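Local coordinates for protein ABC-type phosphate transport system, periplasmic component (Lactobacillus brevis, PDB 4ECF) that probably binds phosphate and hands it, as the solute-binding component of a PstSACB-type ABC transporter, to the membrane complex for import, at residues Q54-A62 with W205-K213; D75-I83 with V237-M248. All coordinates share one frame; numbering follows the deposited sequence.

Contact 1: residues Q54-A62 with W205-K213; sequences QIGNSDLFA and WSYEHLYTK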
loop_
_atom_site.group_PDB
_atom_site.type_symbol
_atom_site.label_atom_id
_atom_site.label_comp_id
_atom_site.label_asym_id
_atom_site.label_seq_id
_atom_site.Cartn_x
_atom_site.Cartn_y
_atom_site.Cartn_z
ATOM N N GLN A 54 12.115 -7.024 -14.384
ATOM C CA GLN A 54 11.202 -6.753 -15.495
ATOM C C GLN A 54 10.079 -5.771 -15.108
ATOM O O GLN A 54 9.537 -5.085 -15.953
ATOM C CB GLN A 54 10.623 -8.052 -16.013
ATOM C CG GLN A 54 11.616 -8.863 -16.871
ATOM C CD GLN A 54 12.771 -9.395 -16.043
ATOM O OE1 GLN A 54 12.566 -10.070 -15.041
ATOM N NE2 GLN A 54 14.009 -9.033 -16.428
ATOM N N ILE A 55 9.605 -5.863 -13.869
ATOM C CA ILE A 55 8.486 -5.036 -13.338
ATOM C C ILE A 55 8.869 -4.488 -11.977
ATOM O O ILE A 55 9.319 -5.225 -11.122
ATOM C CB ILE A 55 7.183 -5.851 -13.205
ATOM C CG1 ILE A 55 6.751 -6.361 -14.566
ATOM C CG2 ILE A 55 6.087 -4.995 -12.548
ATOM C CD1 ILE A 55 5.500 -7.220 -14.562
ATOM N N GLY A 56 8.679 -3.169 -11.804
ATOM C CA GLY A 56 8.789 -2.508 -10.515
ATOM C C GLY A 56 7.408 -2.259 -9.970
ATOM O O GLY A 56 6.581 -1.568 -10.588
ATOM N N ASN A 57 7.105 -2.867 -8.843
ATOM C CA ASN A 57 5.804 -2.745 -8.187
ATOM C C ASN A 57 5.838 -1.532 -7.278
ATOM O O ASN A 57 6.695 -1.476 -6.380
ATOM C CB ASN A 57 5.561 -4.004 -7.348
ATOM C CG ASN A 57 5.456 -5.297 -8.161
ATOM O OD1 ASN A 57 5.256 -5.296 -9.395
ATOM N ND2 ASN A 57 5.599 -6.410 -7.470
ATOM N N SER A 58 4.908 -0.598 -7.466
ATOM C CA SER A 58 4.962 0.674 -6.761
ATOM C C SER A 58 3.562 1.159 -6.343
ATOM O O SER A 58 2.612 1.091 -7.135
ATOM C CB SER A 58 5.593 1.718 -7.651
ATOM O OG SER A 58 5.634 3.026 -7.072
ATOM N N ASP A 59 3.475 1.716 -5.144
ATOM C CA ASP A 59 2.276 2.451 -4.690
ATOM C C ASP A 59 2.284 3.910 -5.058
ATOM O O ASP A 59 1.310 4.624 -4.770
ATOM C CB ASP A 59 2.115 2.384 -3.139
ATOM C CG ASP A 59 2.377 1.029 -2.582
ATOM O OD1 ASP A 59 1.893 0.034 -3.129
ATOM O OD2 ASP A 59 3.035 0.963 -1.509
ATOM N N LEU A 60 3.370 4.379 -5.652
ATOM C CA LEU A 60 3.564 5.790 -5.964
ATOM C C LEU A 60 3.810 5.997 -7.468
ATOM O O LEU A 60 4.332 5.108 -8.176
ATOM C CB LEU A 60 4.753 6.374 -5.186
ATOM C CG LEU A 60 4.707 6.210 -3.670
ATOM C CD1 LEU A 60 5.995 6.772 -3.035
ATOM C CD2 LEU A 60 3.431 6.847 -3.056
ATOM N N PHE A 61 3.503 7.182 -7.964
ATOM C CA PHE A 61 4.017 7.582 -9.286
ATOM C C PHE A 61 5.545 7.669 -9.232
ATOM O O PHE A 61 6.104 8.103 -8.193
ATOM C CB PHE A 61 3.381 8.898 -9.742
ATOM C CG PHE A 61 1.941 8.753 -10.149
ATOM C CD1 PHE A 61 0.925 8.756 -9.201
ATOM C CD2 PHE A 61 1.593 8.616 -11.470
ATOM C CE1 PHE A 61 -0.402 8.634 -9.571
ATOM C CE2 PHE A 61 0.261 8.482 -11.852
ATOM C CZ PHE A 61 -0.735 8.511 -10.892
ATOM N N ALA A 62 6.216 7.295 -10.333
ATOM C CA ALA A 62 7.672 7.202 -10.336
ATOM C C ALA A 62 8.339 8.521 -9.955
ATOM O O ALA A 62 9.320 8.540 -9.157
ATOM C CB ALA A 62 8.186 6.709 -11.670
ATOM N N TRP A 205 -5.302 6.293 0.482
ATOM C CA TRP A 205 -5.342 5.286 -0.561
ATOM C C TRP A 205 -4.377 5.743 -1.613
ATOM O O TRP A 205 -4.025 6.950 -1.696
ATOM C CB TRP A 205 -6.739 5.057 -1.139
ATOM C CG TRP A 205 -7.405 6.273 -1.718
ATOM C CD1 TRP A 205 -8.354 7.083 -1.123
ATOM C CD2 TRP A 205 -7.271 6.749 -3.075
ATOM N NE1 TRP A 205 -8.769 8.060 -1.987
ATOM C CE2 TRP A 205 -8.146 7.920 -3.189
ATOM C CE3 TRP A 205 -6.482 6.377 -4.171
ATOM C CZ2 TRP A 205 -8.259 8.634 -4.367
ATOM C CZ3 TRP A 205 -6.624 7.114 -5.361
ATOM C CH2 TRP A 205 -7.490 8.223 -5.439
ATOM N N SER A 206 -3.928 4.816 -2.438
ATOM C CA SER A 206 -3.122 5.194 -3.606
ATOM C C SER A 206 -3.410 4.281 -4.790
ATOM O O SER A 206 -3.994 3.218 -4.626
ATOM C CB SER A 206 -1.622 5.184 -3.307
ATOM O OG SER A 206 -1.121 3.859 -3.207
ATOM N N TYR A 207 -2.917 4.686 -5.958
ATOM C CA TYR A 207 -2.951 3.838 -7.133
ATOM C C TYR A 207 -1.784 2.850 -7.026
ATOM O O TYR A 207 -0.741 3.165 -6.460
ATOM C CB TYR A 207 -2.831 4.649 -8.440
ATOM C CG TYR A 207 -3.977 5.628 -8.649
ATOM C CD1 TYR A 207 -5.233 5.201 -9.083
ATOM C CD2 TYR A 207 -3.790 6.985 -8.405
ATOM C CE1 TYR A 207 -6.285 6.119 -9.262
ATOM C CE2 TYR A 207 -4.835 7.897 -8.573
ATOM C CZ TYR A 207 -6.078 7.440 -9.039
ATOM O OH TYR A 207 -7.138 8.351 -9.216
ATOM N N GLU A 208 -2.031 1.645 -7.511
ATOM C CA GLU A 208 -1.021 0.573 -7.622
ATOM C C GLU A 208 -0.502 0.503 -9.034
ATOM O O GLU A 208 -1.293 0.451 -10.008
ATOM C CB GLU A 208 -1.624 -0.768 -7.243
ATOM C CG GLU A 208 -2.093 -0.856 -5.794
ATOM C CD GLU A 208 -0.969 -0.927 -4.786
ATOM O OE1 GLU A 208 -0.080 -0.028 -4.801
ATOM O OE2 GLU A 208 -1.009 -1.884 -3.989
ATOM N N HIS A 209 0.836 0.463 -9.164
ATOM C CA HIS A 209 1.526 0.594 -10.455
ATOM C C HIS A 209 2.429 -0.593 -10.731
ATOM O O HIS A 209 3.155 -1.052 -9.811
ATOM C CB HIS A 209 2.425 1.812 -10.445
ATOM C CG HIS A 209 1.747 3.104 -10.130
ATOM N ND1 HIS A 209 1.518 4.056 -11.061
ATOM C CD2 HIS A 209 1.402 3.640 -8.912
ATOM C CE1 HIS A 209 0.991 5.163 -10.452
ATOM N NE2 HIS A 209 0.900 4.889 -9.129
ATOM N N LEU A 210 2.416 -1.071 -11.971
ATOM C CA LEU A 210 3.402 -2.071 -12.455
ATOM C C LEU A 210 4.265 -1.340 -13.482
ATOM O O LEU A 210 3.842 -1.172 -14.610
ATOM C CB LEU A 210 2.724 -3.286 -13.069
ATOM C CG LEU A 210 1.789 -4.097 -12.151
ATOM C CD1 LEU A 210 1.226 -5.298 -12.881
ATOM C CD2 LEU A 210 2.496 -4.532 -10.883
ATOM N N TYR A 211 5.362 -0.747 -13.069
ATOM C CA TYR A 211 6.254 -0.054 -13.964
ATOM C C TYR A 211 7.161 -0.980 -14.728
ATOM O O TYR A 211 7.705 -1.948 -14.154
ATOM C CB TYR A 211 7.133 0.918 -13.141
ATOM C CG TYR A 211 6.473 2.270 -12.901
ATOM C CD1 TYR A 211 6.419 3.238 -13.919
ATOM C CD2 TYR A 211 5.837 2.557 -11.693
ATOM C CE1 TYR A 211 5.819 4.474 -13.692
ATOM C CE2 TYR A 211 5.229 3.806 -11.460
ATOM C CZ TYR A 211 5.190 4.741 -12.450
ATOM O OH TYR A 211 4.593 5.986 -12.225
ATOM N N THR A 212 7.394 -0.603 -15.989
ATOM C CA THR A 212 8.400 -1.243 -16.857
ATOM C C THR A 212 9.412 -0.221 -17.378
ATOM O O THR A 212 9.179 0.984 -17.345
ATOM C CB THR A 212 7.738 -2.005 -18.015
ATOM O OG1 THR A 212 7.038 -1.082 -18.853
ATOM C CG2 THR A 212 6.770 -3.142 -17.458
ATOM N N LYS A 213 10.584 -0.727 -17.758
ATOM C CA LYS A 213 11.624 0.094 -18.410
ATOM C C LYS A 213 11.434 -0.032 -19.889
ATOM O O LYS A 213 11.722 -1.079 -20.487
ATOM C CB LYS A 213 13.021 -0.363 -18.007
ATOM C CG LYS A 213 14.120 0.653 -18.413
ATOM C CD LYS A 213 15.446 0.334 -17.751
ATOM C CE LYS A 213 16.513 1.280 -18.296
ATOM N NZ LYS A 213 17.651 1.467 -17.367
HETATM O O HOH W 1 10.847 -3.718 -17.964
HETATM O O HOH W 2 -0.046 6.110 -6.804
#
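A62 sets CB over one face of the Y211 ring, a CH-pi contact 4.1 Å from CB to the ring centroid, on the face of an antiparallel strand pair in a periplasmic binding protein fold. On the same face F61 and H209 form a T-shaped pair: H209 brings its CE1 edge over the middle of the F61 ring, planes 73° apart. The F61 CG lies anti to its own carbonyl carbon (chi1 -73°), which presents a face of the ring to that CE1 edge. Across the sheet, CG2 of I55 packs on L210 CB. Between these layers, G56 pairs with Y211 and S58 with H209 through two backbone hydrogen bonds each.

Outward, the chemistry turns polar. A62 N donates to Y211 OH at 2.8 Å, anchoring the loop after strand 55-58 to strand 205-213. A phenylalanine in place of Y211 would probably leave the buried A62 N without its acceptor and that loop less firmly held. H209 is fixed from beyond the pair, its ND1 bonded to D75. At the far edge D59 OD1 is hydrogen-bonded to S11 OG and lies 2.6 Å from E208 OE1, where one of the two acids probably carries a proton; D59 OD2 lies close to a bound phosphate ion. Beside them S206 OG donates to D59 O at 3.0 Å, in the carbonyl plane and on a lone pair.

Contact 2: residues D75-I83 with V237-M248; sequences DHRVAVVGI and VRQLGYLSPDQM
Y242 lays the CD2-CE2 side of its ring alongside V81, CE2 3.8 Å from V81 CG2, the two side chains pointing the same way. The Y242 CG stands anti to its own carbonyl carbon (chi1 -57°), which swings the ring beside V81 with its edge toward V80 O, while CB rests 4.1 Å from A79 CB. V237, in the last turn of helix 230-239, adds CG1 to the same methyl. That helix ends in a Schellman motif at G241, whose positive phi turns the chain toward strand 73-87.

There V80 and L243 form a single antiparallel bridge, a hydrogen-bonded pair: V80 N donates to L243 O at 2.8 Å and L243 N returns a bond to V80 O, both nearly straight. V80 meets selenomethionine M248 tip to tip, CG2 3.8 Å from its CG, with SE near both valine methyls. P245 CG covers A79 N at 3.7 Å, a buried amide with no hydrogen-bond partner in the model. Water 3 joins G241 O to G82 N, and Y242 OH bonds A13 O beyond the contact.

Two direct backbone bonds and one water bridge are the polar links; the rest is apolar, with no salt bridge between the segments, and the unpaired A79 N probably costs some stability.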
loop_
_atom_site.group_PDB
_atom_site.type_symbol
_atom_site.label_atom_id
_atom_site.label_comp_id
_atom_site.label_asym_id
_atom_site.label_seq_id
_atom_site.Cartn_x
_atom_site.Cartn_y
_atom_site.Cartn_z
ATOM N N ASP A 75 4.362 3.542 -17.049
ATOM C CA ASP A 75 3.366 3.282 -16.026
ATOM C C ASP A 75 2.282 2.323 -16.505
ATOM O O ASP A 75 1.884 2.344 -17.683
ATOM C CB ASP A 75 2.748 4.635 -15.586
ATOM C CG ASP A 75 1.960 4.534 -14.292
ATOM O OD1 ASP A 75 2.123 3.518 -13.589
ATOM O OD2 ASP A 75 1.190 5.475 -13.987
ATOM N N HIS A 76 1.802 1.495 -15.593
ATOM C CA HIS A 76 0.600 0.676 -15.819
ATOM C C HIS A 76 -0.122 0.596 -14.515
ATOM O O HIS A 76 0.390 0.025 -13.552
ATOM C CB HIS A 76 0.920 -0.741 -16.288
ATOM C CG HIS A 76 1.875 -0.813 -17.464
ATOM N ND1 HIS A 76 3.226 -0.747 -17.323
ATOM C CD2 HIS A 76 1.614 -0.931 -18.811
ATOM C CE1 HIS A 76 3.802 -0.840 -18.540
ATOM N NE2 HIS A 76 2.813 -0.957 -19.460
ATOM N N ARG A 77 -1.237 1.284 -14.405
ATOM C CA ARG A 77 -2.024 1.226 -13.167
ATOM C C ARG A 77 -2.967 0.037 -13.182
ATOM O O ARG A 77 -3.579 -0.249 -14.227
ATOM C CB ARG A 77 -2.743 2.547 -12.895
ATOM C CG ARG A 77 -1.841 3.597 -12.279
ATOM C CD ARG A 77 -2.579 4.880 -11.957
ATOM N NE ARG A 77 -2.799 5.720 -13.141
ATOM C CZ ARG A 77 -3.450 6.870 -13.090
ATOM N NH1 ARG A 77 -3.995 7.272 -11.947
ATOM N NH2 ARG A 77 -3.575 7.608 -14.174
ATOM N N VAL A 78 -3.090 -0.665 -12.049
ATOM C CA VAL A 78 -3.801 -1.938 -11.996
ATOM C C VAL A 78 -4.837 -2.029 -10.896
ATOM O O VAL A 78 -5.653 -2.932 -10.888
ATOM C CB VAL A 78 -2.786 -3.101 -11.892
ATOM C CG1 VAL A 78 -1.807 -3.082 -13.069
ATOM C CG2 VAL A 78 -2.032 -3.134 -10.553
ATOM N N ALA A 79 -4.815 -1.082 -9.962
ATOM C CA ALA A 79 -5.668 -1.198 -8.774
ATOM C C ALA A 79 -5.521 0.082 -7.961
ATOM O O ALA A 79 -4.628 0.901 -8.227
ATOM C CB ALA A 79 -5.241 -2.399 -7.933
ATOM N N VAL A 80 -6.442 0.255 -7.020
ATOM C CA VAL A 80 -6.301 1.223 -5.919
ATOM C C VAL A 80 -6.209 0.380 -4.645
ATOM O O VAL A 80 -6.895 -0.654 -4.489
ATOM C CB VAL A 80 -7.478 2.213 -5.869
ATOM C CG1 VAL A 80 -7.537 2.932 -4.513
ATOM C CG2 VAL A 80 -7.401 3.152 -7.081
ATOM N N VAL A 81 -5.335 0.773 -3.736
ATOM C CA VAL A 81 -5.200 0.144 -2.403
ATOM C C VAL A 81 -5.508 1.173 -1.309
ATOM O O VAL A 81 -5.001 2.304 -1.344
ATOM C CB VAL A 81 -3.801 -0.484 -2.232
ATOM C CG1 VAL A 81 -2.711 0.605 -2.149
ATOM C CG2 VAL A 81 -3.780 -1.458 -1.065
ATOM N N GLY A 82 -6.352 0.777 -0.360
ATOM C CA GLY A 82 -6.591 1.539 0.845
ATOM C C GLY A 82 -5.527 1.248 1.883
ATOM O O GLY A 82 -4.960 0.136 1.926
ATOM N N ILE A 83 -5.215 2.265 2.665
ATOM C CA ILE A 83 -4.271 2.164 3.798
ATOM C C ILE A 83 -5.000 2.580 5.068
ATOM O O ILE A 83 -5.721 3.613 5.103
ATOM C CB ILE A 83 -3.039 3.046 3.558
ATOM C CG1 ILE A 83 -2.258 2.522 2.349
ATOM C CG2 ILE A 83 -2.147 3.152 4.837
ATOM C CD1 ILE A 83 -1.407 3.597 1.717
ATOM N N VAL A 237 -8.783 -8.995 -8.152
ATOM C CA VAL A 237 -8.436 -7.681 -7.600
ATOM C C VAL A 237 -9.304 -7.345 -6.389
ATOM O O VAL A 237 -8.817 -7.046 -5.303
ATOM C CB VAL A 237 -8.464 -6.596 -8.736
ATOM C CG1 VAL A 237 -8.440 -5.183 -8.168
ATOM C CG2 VAL A 237 -7.332 -6.868 -9.700
ATOM N N ARG A 238 -10.618 -7.482 -6.577
ATOM C CA ARG A 238 -11.597 -7.247 -5.529
ATOM C C ARG A 238 -11.534 -8.263 -4.371
ATOM O O ARG A 238 -11.641 -7.904 -3.216
ATOM C CB ARG A 238 -13.007 -7.200 -6.164
ATOM C CG ARG A 238 -13.036 -6.431 -7.490
ATOM C CD ARG A 238 -14.430 -5.981 -7.903
ATOM N NE ARG A 238 -14.438 -5.293 -9.211
ATOM C CZ ARG A 238 -15.491 -4.631 -9.705
ATOM N NH1 ARG A 238 -16.621 -4.546 -8.999
ATOM N NH2 ARG A 238 -15.423 -4.036 -10.900
ATOM N N GLN A 239 -11.333 -9.547 -4.685
ATOM C CA GLN A 239 -11.218 -10.567 -3.631
ATOM C C GLN A 239 -10.101 -10.324 -2.642
ATOM O O GLN A 239 -10.215 -10.663 -1.475
ATOM C CB GLN A 239 -10.934 -11.938 -4.217
ATOM C CG GLN A 239 -12.014 -12.572 -5.036
ATOM C CD GLN A 239 -11.425 -13.721 -5.843
ATOM O OE1 GLN A 239 -10.567 -14.489 -5.352
ATOM N NE2 GLN A 239 -11.834 -13.815 -7.085
ATOM N N LEU A 240 -8.981 -9.771 -3.102
ATOM C CA LEU A 240 -7.841 -9.578 -2.235
ATOM C C LEU A 240 -7.849 -8.238 -1.488
ATOM O O LEU A 240 -6.877 -7.891 -0.832
ATOM C CB LEU A 240 -6.537 -9.757 -3.054
ATOM C CG LEU A 240 -6.256 -11.196 -3.498
ATOM C CD1 LEU A 240 -5.154 -11.245 -4.543
ATOM C CD2 LEU A 240 -5.881 -12.048 -2.290
ATOM N N GLY A 241 -8.921 -7.463 -1.620
ATOM C CA GLY A 241 -9.067 -6.258 -0.841
ATOM C C GLY A 241 -8.800 -4.956 -1.555
ATOM O O GLY A 241 -9.015 -3.904 -0.976
ATOM N N TYR A 242 -8.386 -5.021 -2.823
ATOM C CA TYR A 242 -8.112 -3.838 -3.598
ATOM C C TYR A 242 -9.374 -3.382 -4.310
ATOM O O TYR A 242 -10.373 -4.126 -4.378
ATOM C CB TYR A 242 -7.061 -4.160 -4.683
ATOM C CG TYR A 242 -5.759 -4.708 -4.172
ATOM C CD1 TYR A 242 -5.595 -6.072 -3.943
ATOM C CD2 TYR A 242 -4.679 -3.876 -3.941
ATOM C CE1 TYR A 242 -4.408 -6.593 -3.483
ATOM C CE2 TYR A 242 -3.485 -4.388 -3.496
ATOM C CZ TYR A 242 -3.328 -5.744 -3.283
ATOM O OH TYR A 242 -2.157 -6.287 -2.848
ATOM N N LEU A 243 -9.314 -2.185 -4.867
ATOM C CA LEU A 243 -10.352 -1.663 -5.746
ATOM C C LEU A 243 -9.844 -1.708 -7.175
ATOM O O LEU A 243 -8.693 -1.374 -7.470
ATOM C CB LEU A 243 -10.736 -0.225 -5.355
ATOM C CG LEU A 243 -11.480 -0.053 -4.047
ATOM C CD1 LEU A 243 -10.566 -0.149 -2.842
ATOM C CD2 LEU A 243 -12.172 1.275 -3.990
ATOM N N SER A 244 -10.691 -2.195 -8.099
ATOM C CA SER A 244 -10.432 -1.999 -9.510
ATOM C C SER A 244 -10.583 -0.503 -9.782
ATOM O O SER A 244 -11.502 0.118 -9.265
ATOM C CB SER A 244 -11.424 -2.783 -10.372
ATOM O OG SER A 244 -11.225 -2.406 -11.718
ATOM N N PRO A 245 -9.714 0.090 -10.615
ATOM C CA PRO A 245 -9.849 1.539 -10.834
ATOM C C PRO A 245 -11.212 2.024 -11.351
ATOM O O PRO A 245 -11.626 3.120 -10.996
ATOM C CB PRO A 245 -8.690 1.833 -11.819
ATOM C CG PRO A 245 -7.675 0.797 -11.464
ATOM C CD PRO A 245 -8.520 -0.427 -11.324
ATOM N N ASP A 246 -11.931 1.201 -12.113
ATOM C CA ASP A 246 -13.280 1.543 -12.570
ATOM C C ASP A 246 -14.328 1.667 -11.451
ATOM O O ASP A 246 -15.411 2.147 -11.711
ATOM C CB ASP A 246 -13.797 0.451 -13.507
ATOM C CG ASP A 246 -14.032 -0.856 -12.765
ATOM O OD1 ASP A 246 -13.038 -1.567 -12.525
ATOM O OD2 ASP A 246 -15.191 -1.168 -12.399
ATOM N N GLN A 247 -14.023 1.190 -10.243
ATOM C CA GLN A 247 -14.922 1.383 -9.100
ATOM C C GLN A 247 -14.813 2.797 -8.520
ATOM O O GLN A 247 -15.709 3.253 -7.803
ATOM C CB GLN A 247 -14.545 0.393 -8.009
ATOM C CG GLN A 247 -14.809 -1.056 -8.335
ATOM C CD GLN A 247 -14.470 -1.924 -7.148
ATOM O OE1 GLN A 247 -13.452 -2.578 -7.127
ATOM N NE2 GLN A 247 -15.309 -1.876 -6.113
HETATM N N MSE A 248 -13.711 3.500 -8.797
HETATM C CA MSE A 248 -13.486 4.832 -8.233
HETATM C C MSE A 248 -14.494 5.843 -8.736
HETATM O O MSE A 248 -14.821 5.875 -9.929
HETATM C CB MSE A 248 -12.040 5.315 -8.519
HETATM C CG MSE A 248 -10.908 4.507 -7.821
HETATM SE SE MSE A 248 -11.091 4.214 -5.940
HETATM C CE MSE A 248 -10.542 5.843 -5.446
HETATM O O HOH W 3 -7.064 -2.145 -0.466
#

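Overall arrangement
The centres of contacts 1 and 2 lie about 12 Å apart, and both reach one mixed sheet, in which strands 205-213 and 73-87 are antiparallel neighbours. Strand 205-213 thus runs between strand 55-58 on one side and strand 73-87 on the other, while 237-248 attaches to the latter. Direct links join the contacts: L210 N lies 2.8 Å from H76 O, and W205 CB packs on V81 O at 3.3 Å. Along the chain the order is 54-62, 75-83, 205-213, 237-248, so the two pairings cross. Late segments are thereby tied into a sheet begun by early ones; the bound phosphate lies near D59, just past strand 55-58 in contact 1.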